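Local structure of virulence protein vsdE (5LQ6) at residues S146-S151 with F209-Y214; E153-P158 with K200-S205. The protein acts as a cysteine hydrolase that Salmonella uses as a virulence effector, suppressing immune responses. The protein carries 4 engineered substitutions. One frame throughout, in Å; residues are numbered along the deposited sequence.

How the contacts relate
Strand 147-157 serves both contacts at different points along its length, and with different kinds of neighbour. In contact 1 its first part pairs with strand 209-212, the outermost strand on that side of the four-stranded sheet; in contact 2 its far part, past a corner at Glu153 and Asn154, meets the loop 200-205. The centres lie about 17 Å apart, and along the chain contact 2 falls inside the loop that contact 1 closes. Phe209 CE2 packs 3.5 Å from Phe203 CZ. Tyr155 of contact 2 touches His165 and Asp185, which with Cys76 form the probable catalytic triad; Ser151 of contact 1 is only near it. A sodium ion lies about 3 Å from the His202 side chain and 13 Å from that of Phe209.

Contact 1: residues S146-S151 with F209-Y214; sequences SSFIIS and FYVRAY
The central sheet gains its outermost strand on one side here, where Ile149 and Ser151 of strand 147-151 pair antiparallel with Arg212 and Tyr210. Both are hydrogen-bonded pairs: Ile149 N gives a nearly straight bond to Arg212 O (2.8 Å, 175°), Arg212 N returns one to Ile149 O, and Ser151 and Tyr210 exchange an equivalent pair of bonds. Between them Ile150 and Val211 form the non-hydrogen-bonded pair, with a CA-H...O contact from Val211 CA to Ile149 O at 3.4 Å.

In this antiparallel pairing within a papain-like (clan CA) fold, the two faces differ in chemistry. One is apolar: Val211 CG1 approaches Phe148 CD2 obliquely at 3.5 Å, while Ile150 CD1 lies beside Val211 CG2 at 4.1 Å. Val211 was modelled in two conformers, and these methyl contacts are those of one of them. Helix 129-143 packs on Phe148 and Ile150. The other face carries the Arg212 side chain, whose guanidinium lies with Ile149 CD1 over one face and Ile149 CG2 3.3 Å from NH1. Water 1 sits in the guanidinium plane, accepting from Arg212 NH1 at 3.0 Å and donating to Ile149 O and to Ser151 OG, the last at 2.7 Å. Asp112 and Asp166 form salt bridges with Arg212, and Asp166 also bonds Ser151 OG, a network that probably fixes the guanidinium's rotation and offsets its buried charge.

Contact 2: residues E153-P158 with K200-S205; sequences ENYIAP and KKHFSS
Aromatic packing dominates where Tyr155, near the far end of strand 147-157, meets His202 and Phe203 in the loop after helix 196-200. The Tyr155 ring turns an edge toward the face of Phe203 in an offset edge-to-face pair, planes at 70°, with Tyr155 CD1 3.6 Å from Phe203 CZ. Phe203 CE1 also comes up against Tyr155 CA. The Tyr155 chi1 of 177° swings the ring away from its own N and alongside His202, and Tyr155 CE1 lies 3.4 Å from His202 CB. Farther out, Tyr155 OH sits over one face of the imidazole, toward its rim, while the two ring planes stand at 47°.

Backbone bonding is sparser. Ile156 N donates to His202 O at 2.8 Å, and the Ile156 side chain folds over that same carbonyl, CG1 3.3 Å from His202 O. A type I turn from Lys200 to Phe203, closed by Phe203 N to Lys200 O, presents this oxygen to the strand.

Water makes two further bridges. Water 3, in the imidazole plane, donates to Ile156 O and is hydrogen-bonded to His202 ND1 at 2.7 Å. Water 2 accepts from Ser204 N and lies 2.7 Å from Asn154 O.

Beyond the two segments, Tyr155 stacks on His165 and touches Asp185, members of a probable Cys-His-Asp triad as in papain-like cysteine hydrolases. A bound sodium ion lies about 3 Å from the His202 side chain. Because the rings of His202 and Phe203 bear on Tyr155, this loop probably helps to position the tyrosine as a second-shell residue beside His165, the probable catalytic histidine.

Contact 1: residues S146-S151 with F209-Y214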
ATOM      1  N   SER A 146      -5.255  -8.163   8.133  1.00 14.24           N
ATOM      2  CA  SER A 146      -6.006  -8.172   6.883  1.00 13.47           C
ATOM      3  C   SER A 146      -5.603  -7.143   5.859  1.00 14.27           C
ATOM      4  O   SER A 146      -6.183  -7.124   4.783  1.00 16.61           O
ATOM      5  CB  SER A 146      -7.495  -8.040   7.105  1.00 16.88           C
ATOM      6  OG  SER A 146      -7.742  -6.819   7.789  1.00 21.60           O
ATOM      7  N   SER A 147      -4.668  -6.252   6.161  1.00 13.00           N
ATOM      8  CA  SER A 147      -4.275  -5.200   5.248  1.00 12.17           C
ATOM      9  C   SER A 147      -2.777  -4.987   5.202  1.00 10.90           C
ATOM     10  O   SER A 147      -2.116  -4.886   6.265  1.00 11.58           O
ATOM     11  CB  SER A 147      -4.968  -3.914   5.662  1.00 12.47           C
ATOM     12  OG  SER A 147      -4.572  -2.830   4.806  1.00 13.16           O
ATOM     13  N   PHE A 148      -2.208  -4.942   4.000  1.00 10.65           N
ATOM     14  CA  PHE A 148      -0.773  -4.951   3.815  1.00 10.43           C
ATOM     15  C   PHE A 148      -0.353  -4.059   2.663  1.00  9.95           C
ATOM     16  O   PHE A 148      -1.129  -3.829   1.740  1.00  9.90           O
ATOM     17  CB  PHE A 148      -0.258  -6.365   3.545  1.00 12.27           C
ATOM     18  CG  PHE A 148      -0.676  -7.390   4.579  1.00 13.15           C
ATOM     19  CD1 PHE A 148      -1.915  -8.007   4.483  1.00 15.91           C
ATOM     20  CD2 PHE A 148       0.139  -7.604   5.680  1.00 17.33           C
ATOM     21  CE1 PHE A 148      -2.319  -8.894   5.464  1.00 16.21           C
ATOM     22  CE2 PHE A 148      -0.282  -8.517   6.661  1.00 18.93           C
ATOM     23  CZ  PHE A 148      -1.513  -9.114   6.511  1.00 18.90           C
ATOM     24  N   ILE A 149       0.886  -3.588   2.715  1.00 10.43           N
ATOM     25  CA  ILE A 149       1.530  -2.925   1.587  1.00  9.56           C
ATOM     26  C   ILE A 149       2.545  -3.915   1.008  1.00  9.94           C
ATOM     27  O   ILE A 149       3.324  -4.507   1.774  1.00 11.92           O
ATOM     28  CB  ILE A 149       2.238  -1.604   1.924  1.00 10.71           C
ATOM     29  CG1 ILE A 149       1.276  -0.625   2.602  1.00 11.38           C
ATOM     30  CG2 ILE A 149       2.845  -0.971   0.693  1.00 10.32           C
ATOM     31  CD1 ILE A 149       1.964   0.635   3.175  1.00 13.15           C
ATOM     32  N   ILE A 150       2.533  -4.068  -0.310  1.00  9.75           N
ATOM     33  CA  ILE A 150       3.463  -4.975  -0.979  1.00 11.50           C
ATOM     34  C   ILE A 150       4.484  -4.154  -1.701  1.00 11.67           C
ATOM     35  O   ILE A 150       4.123  -3.183  -2.406  1.00 12.80           O
ATOM     36  CB  ILE A 150       2.759  -5.882  -1.979  1.00 13.02           C
ATOM     37  CG1 ILE A 150       1.447  -6.432  -1.422  1.00 14.91           C
ATOM     38  CG2 ILE A 150       3.691  -6.971  -2.496  1.00 14.64           C
ATOM     39  CD1 ILE A 150       1.584  -7.279  -0.231  1.00 15.79           C
ATOM     40  N   SER A 151       5.759  -4.482  -1.598  1.00 13.04           N
ATOM     41  CA  SER A 151       6.832  -3.847  -2.365  1.00 13.23           C
ATOM     42  C   SER A 151       7.459  -4.907  -3.251  1.00 16.43           C
ATOM     43  O   SER A 151       7.902  -5.962  -2.752  1.00 17.65           O
ATOM     44  CB  SER A 151       7.886  -3.262  -1.421  1.00 14.56           C
ATOM     45  OG  SER A 151       7.381  -2.243  -0.633  1.00 17.51           O
ATOM     46  N   PHE A 209       9.803  -9.786  -3.285  1.00 16.66           N
ATOM     47  CA  PHE A 209       8.644  -9.118  -2.770  1.00 15.18           C
ATOM     48  C   PHE A 209       8.803  -8.967  -1.260  1.00 14.65           C
ATOM     49  O   PHE A 209       9.348  -9.830  -0.584  1.00 15.94           O
ATOM     50  CB  PHE A 209       7.406  -9.963  -3.037  1.00 14.62           C
ATOM     51  CG  PHE A 209       7.098 -10.166  -4.498  1.00 15.09           C
ATOM     52  CD1 PHE A 209       7.796 -11.100  -5.209  1.00 16.66           C
ATOM     53  CD2 PHE A 209       6.139  -9.391  -5.140  1.00 16.50           C
ATOM     54  CE1 PHE A 209       7.556 -11.321  -6.552  1.00 18.68           C
ATOM     55  CE2 PHE A 209       5.875  -9.630  -6.513  1.00 15.64           C
ATOM     56  CZ  PHE A 209       6.619 -10.571  -7.191  1.00 17.63           C
ATOM     57  N   TYR A 210       8.227  -7.900  -0.712  1.00 14.76           N
ATOM     58  CA  TYR A 210       8.196  -7.672   0.727  1.00 15.72           C
ATOM     59  C   TYR A 210       6.831  -7.201   1.113  1.00 17.31           C
ATOM     60  O   TYR A 210       6.188  -6.551   0.333  1.00 16.51           O
ATOM     61  CB  TYR A 210       9.187  -6.586   1.147  1.00 17.56           C
ATOM     62  CG  TYR A 210      10.612  -6.908   0.849  1.00 21.21           C
ATOM     63  CD1 TYR A 210      11.138  -6.699  -0.400  1.00 23.17           C
ATOM     64  CD2 TYR A 210      11.386  -7.486   1.804  1.00 23.42           C
ATOM     65  CE1 TYR A 210      12.460  -7.026  -0.706  1.00 28.02           C
ATOM     66  CE2 TYR A 210      12.726  -7.804   1.524  1.00 25.70           C
ATOM     67  CZ  TYR A 210      13.225  -7.588   0.272  1.00 26.86           C
ATOM     68  OH  TYR A 210      14.549  -7.919   0.011  1.00 35.21           O
ATOM     69  N   VAL A 211       6.380  -7.590   2.304  1.00 15.50           N
ATOM     70  CA  VAL A 211       5.089  -7.210   2.838  0.74 15.63           C
ATOM     71  C   VAL A 211       5.315  -6.400   4.095  1.00 15.11           C
ATOM     72  O   VAL A 211       6.155  -6.763   4.907  1.00 15.95           O
ATOM     73  CB  VAL A 211       4.284  -8.481   3.172  0.74 15.85           C
ATOM     74  CG1 VAL A 211       2.860  -8.161   3.609  0.74 17.41           C
ATOM     75  CG2 VAL A 211       4.267  -9.431   1.958  0.74 17.23           C
ATOM     76  N   ARG A 212       4.614  -5.285   4.263  1.00 13.88           N
ATOM     77  CA  ARG A 212       4.686  -4.520   5.501  1.00 14.77           C
ATOM     78  C   ARG A 212       3.282  -4.042   5.883  1.00 13.54           C
ATOM     79  O   ARG A 212       2.377  -4.011   5.050  1.00 14.03           O
ATOM     80  CB  ARG A 212       5.667  -3.364   5.423  1.00 14.13           C
ATOM     81  CG  ARG A 212       5.275  -2.205   4.544  1.00 15.38           C
ATOM     82  CD  ARG A 212       6.504  -1.276   4.349  1.00 16.12           C
ATOM     83  NE  ARG A 212       6.145   0.108   4.000  1.00 17.54           N
ATOM     84  CZ  ARG A 212       5.848   0.543   2.773  1.00 17.79           C
ATOM     85  NH1 ARG A 212       5.894  -0.239   1.724  1.00 17.53           N
ATOM     86  NH2 ARG A 212       5.544   1.823   2.597  1.00 18.38           N
ATOM     87  N   ALA A 213       3.117  -3.662   7.130  1.00 13.86           N
ATOM     88  CA  ALA A 213       1.832  -3.225   7.634  1.00 12.94           C
ATOM     89  C   ALA A 213       1.957  -2.396   8.884  1.00 15.37           C
ATOM     90  O   ALA A 213       2.887  -2.632   9.690  1.00 18.65           O
ATOM     91  CB  ALA A 213       0.937  -4.387   7.873  1.00 15.67           C
ATOM     92  N   TYR A 214       1.051  -1.469   9.036  1.00 16.22           N
ATOM     93  CA  TYR A 214       0.987  -0.599  10.201  1.00 19.53           C
ATOM     94  C   TYR A 214       0.303  -1.325  11.318  1.00 22.46           C
ATOM     95  O   TYR A 214      -0.752  -1.873  11.116  1.00 25.29           O
ATOM     96  CB  TYR A 214       0.181   0.677   9.842  1.00 19.60           C
ATOM     97  CG  TYR A 214      -0.031   1.655  10.966  1.00 22.99           C
ATOM     98  CD1 TYR A 214       1.043   2.186  11.666  1.00 23.64           C
ATOM     99  CD2 TYR A 214      -1.308   2.066  11.303  1.00 25.25           C
ATOM    100  CE1 TYR A 214       0.844   3.116  12.685  1.00 25.67           C
ATOM    101  CE2 TYR A 214      -1.516   2.985  12.323  1.00 30.58           C
ATOM    102  CZ  TYR A 214      -0.436   3.487  13.014  1.00 30.30           C
ATOM    103  OH  TYR A 214      -0.681   4.386  14.052  1.00 34.16           O
TER
HETATM  104  O   HOH W   1       6.121  -3.269   1.580  1.00 19.84           O

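Contact 2: residues E153-P158 with K200-S205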
ATOM      1  N   GLU A 153      10.297  -5.736  -6.317  1.00 17.47           N
ATOM      2  CA  GLU A 153      11.483  -5.211  -6.945  1.00 22.25           C
ATOM      3  C   GLU A 153      11.500  -5.112  -8.443  1.00 24.67           C
ATOM      4  O   GLU A 153      12.146  -4.230  -8.989  1.00 28.62           O
ATOM      5  CB  GLU A 153      12.699  -5.991  -6.456  1.00 27.85           C
ATOM      6  CG  GLU A 153      13.083  -5.552  -5.042  1.00 37.39           C
ATOM      7  CD  GLU A 153      14.069  -4.396  -5.002  1.00 47.11           C
ATOM      8  OE1 GLU A 153      13.961  -3.465  -5.852  1.00 58.43           O
ATOM      9  OE2 GLU A 153      14.954  -4.436  -4.112  1.00 64.02           O
ATOM     10  N   ASN A 154      10.869  -6.016  -9.116  1.00 22.69           N
ATOM     11  CA  ASN A 154      11.011  -6.078 -10.591  1.00 21.20           C
ATOM     12  C   ASN A 154       9.671  -6.114 -11.271  1.00 17.01           C
ATOM     13  O   ASN A 154       9.388  -6.898 -12.168  1.00 20.01           O
ATOM     14  CB  ASN A 154      11.876  -7.295 -10.960  1.00 22.42           C
ATOM     15  CG  ASN A 154      13.378  -7.042 -10.712  1.00 27.92           C
ATOM     16  OD1 ASN A 154      13.914  -6.031 -11.124  1.00 30.11           O
ATOM     17  ND2 ASN A 154      14.024  -7.954 -10.037  1.00 32.68           N
ATOM     18  N   TYR A 155       8.813  -5.207 -10.826  1.00 15.09           N
ATOM     19  CA  TYR A 155       7.509  -5.018 -11.463  1.00 13.40           C
ATOM     20  C   TYR A 155       7.688  -4.404 -12.864  1.00 15.44           C
ATOM     21  O   TYR A 155       8.422  -3.445 -12.997  1.00 16.12           O
ATOM     22  CB  TYR A 155       6.685  -4.061 -10.604  1.00 13.61           C
ATOM     23  CG  TYR A 155       5.308  -3.684 -11.137  1.00 12.77           C
ATOM     24  CD1 TYR A 155       4.205  -4.471 -10.912  1.00 13.86           C
ATOM     25  CD2 TYR A 155       5.132  -2.504 -11.884  1.00 13.59           C
ATOM     26  CE1 TYR A 155       2.944  -4.094 -11.391  1.00 13.91           C
ATOM     27  CE2 TYR A 155       3.911  -2.129 -12.389  1.00 13.03           C
ATOM     28  CZ  TYR A 155       2.818  -2.920 -12.146  1.00 15.18           C
ATOM     29  OH  TYR A 155       1.566  -2.567 -12.648  1.00 15.41           O
ATOM     30  N   ILE A 156       7.008  -4.948 -13.878  1.00 14.18           N
ATOM     31  CA  ILE A 156       7.158  -4.439 -15.246  1.00 15.92           C
ATOM     32  C   ILE A 156       6.180  -3.288 -15.452  1.00 16.73           C
ATOM     33  O   ILE A 156       4.956  -3.507 -15.634  1.00 16.97           O
ATOM     34  CB  ILE A 156       6.988  -5.594 -16.238  1.00 16.18           C
ATOM     35  CG1 ILE A 156       7.986  -6.713 -15.949  1.00 18.74           C
ATOM     36  CG2 ILE A 156       7.046  -5.053 -17.671  1.00 17.10           C
ATOM     37  CD1 ILE A 156       7.630  -7.986 -16.658  1.00 21.41           C
ATOM     38  N   ALA A 157       6.657  -2.053 -15.387  1.00 15.24           N
ATOM     39  CA  ALA A 157       5.856  -0.888 -15.615  1.00 15.69           C
ATOM     40  C   ALA A 157       5.891  -0.554 -17.117  1.00 15.50           C
ATOM     41  O   ALA A 157       6.909  -0.867 -17.798  1.00 15.44           O
ATOM     42  CB  ALA A 157       6.350   0.257 -14.801  1.00 15.47           C
ATOM     43  N   PRO A 158       4.866   0.119 -17.602  1.00 16.05           N
ATOM     44  CA  PRO A 158       4.901   0.478 -19.033  1.00 16.89           C
ATOM     45  C   PRO A 158       6.085   1.335 -19.377  1.00 17.23           C
ATOM     46  O   PRO A 158       6.455   2.226 -18.587  1.00 17.40           O
ATOM     47  CB  PRO A 158       3.574   1.218 -19.247  1.00 17.80           C
ATOM     48  CG  PRO A 158       2.677   0.621 -18.169  1.00 16.95           C
ATOM     49  CD  PRO A 158       3.572   0.512 -16.987  1.00 16.14           C
ATOM     50  N   LYS A 200       0.249 -11.164 -11.857  1.00 15.44           N
ATOM     51  CA  LYS A 200       1.407 -12.019 -12.201  1.00 17.84           C
ATOM     52  C   LYS A 200       1.985 -11.684 -13.570  1.00 18.74           C
ATOM     53  O   LYS A 200       3.198 -11.901 -13.786  1.00 18.88           O
ATOM     54  CB  LYS A 200       1.038 -13.503 -12.184  1.00 19.33           C
ATOM     55  CG  LYS A 200       0.886 -14.093 -10.809  1.00 24.32           C
ATOM     56  CD  LYS A 200       0.677 -15.597 -10.789  1.00 28.65           C
ATOM     57  CE  LYS A 200       1.993 -16.305 -11.089  1.00 34.52           C
ATOM     58  NZ  LYS A 200       1.860 -17.748 -10.803  1.00 40.55           N
ATOM     59  N   LYS A 201       1.179 -11.151 -14.485  1.00 17.15           N
ATOM     60  CA  LYS A 201       1.650 -10.710 -15.807  1.00 18.63           C
ATOM     61  C   LYS A 201       2.706  -9.653 -15.721  1.00 17.83           C
ATOM     62  O   LYS A 201       3.502  -9.515 -16.635  1.00 18.86           O
ATOM     63  CB  LYS A 201       0.496 -10.166 -16.670  1.00 19.96           C
ATOM     64  CG  LYS A 201      -0.625 -11.152 -16.941  1.00 24.93           C
ATOM     65  CD  LYS A 201      -0.176 -12.450 -17.527  1.00 32.77           C
ATOM     66  CE  LYS A 201      -1.389 -13.326 -17.889  1.00 39.53           C
ATOM     67  NZ  LYS A 201      -2.606 -12.521 -18.263  1.00 48.64           N
ATOM     68  N   HIS A 202       2.750  -8.920 -14.607  1.00 15.31           N
ATOM     69  CA  HIS A 202       3.692  -7.828 -14.443  1.00 14.74           C
ATOM     70  C   HIS A 202       5.005  -8.282 -13.807  1.00 16.59           C
ATOM     71  O   HIS A 202       5.856  -7.422 -13.535  1.00 16.93           O
ATOM     72  CB  HIS A 202       3.091  -6.704 -13.625  1.00 14.69           C
ATOM     73  CG  HIS A 202       1.809  -6.212 -14.164  1.00 15.95           C
ATOM     74  ND1 HIS A 202       1.700  -5.737 -15.450  1.00 18.49           N
ATOM     75  CD2 HIS A 202       0.584  -6.091 -13.599  1.00 17.54           C
ATOM     76  CE1 HIS A 202       0.446  -5.389 -15.670  1.00 18.42           C
ATOM     77  NE2 HIS A 202      -0.234  -5.575 -14.558  1.00 18.27           N
ATOM     78  N   PHE A 203       5.187  -9.584 -13.625  1.00 17.76           N
ATOM     79  CA  PHE A 203       6.470 -10.107 -13.102  1.00 21.59           C
ATOM     80  C   PHE A 203       7.038 -11.219 -13.969  1.00 23.25           C
ATOM     81  O   PHE A 203       6.305 -12.035 -14.496  1.00 26.49           O
ATOM     82  CB  PHE A 203       6.272 -10.590 -11.670  1.00 22.45           C
ATOM     83  CG  PHE A 203       5.769  -9.528 -10.762  1.00 22.47           C
ATOM     84  CD1 PHE A 203       6.643  -8.565 -10.252  1.00 22.94           C
ATOM     85  CD2 PHE A 203       4.442  -9.484 -10.428  1.00 21.67           C
ATOM     86  CE1 PHE A 203       6.178  -7.602  -9.414  1.00 23.18           C
ATOM     87  CE2 PHE A 203       3.961  -8.471  -9.588  1.00 24.53           C
ATOM     88  CZ  PHE A 203       4.832  -7.525  -9.130  1.00 22.22           C
ATOM     89  N   SER A 204       8.371 -11.221 -14.129  1.00 30.43           N
ATOM     90  CA  SER A 204       9.121 -12.454 -14.493  1.00 37.05           C
ATOM     91  C   SER A 204       9.686 -13.085 -13.213  1.00 43.47           C
ATOM     92  O   SER A 204       9.392 -12.637 -12.081  1.00 39.87           O
ATOM     93  CB  SER A 204      10.277 -12.142 -15.438  1.00 38.73           C
ATOM     94  OG  SER A 204      11.413 -11.729 -14.687  1.00 41.47           O
ATOM     95  N   SER A 205      10.517 -14.114 -13.376  1.00 42.81           N
ATOM     96  CA  SER A 205      11.131 -14.798 -12.228  1.00 45.76           C
ATOM     97  C   SER A 205      12.116 -13.885 -11.491  1.00 43.30           C
ATOM     98  O   SER A 205      12.398 -14.079 -10.324  1.00 42.64           O
ATOM     99  CB  SER A 205      11.840 -16.100 -12.679  1.00 52.52           C
ATOM    100  OG  SER A 205      11.003 -16.873 -13.534  1.00 56.16           O
TER
HETATM  101  O   HOH W   2       9.946  -9.352 -13.194  1.00 37.34           O
HETATM  102  O   HOH W   3       3.579  -5.140 -17.324  1.00 19.76           O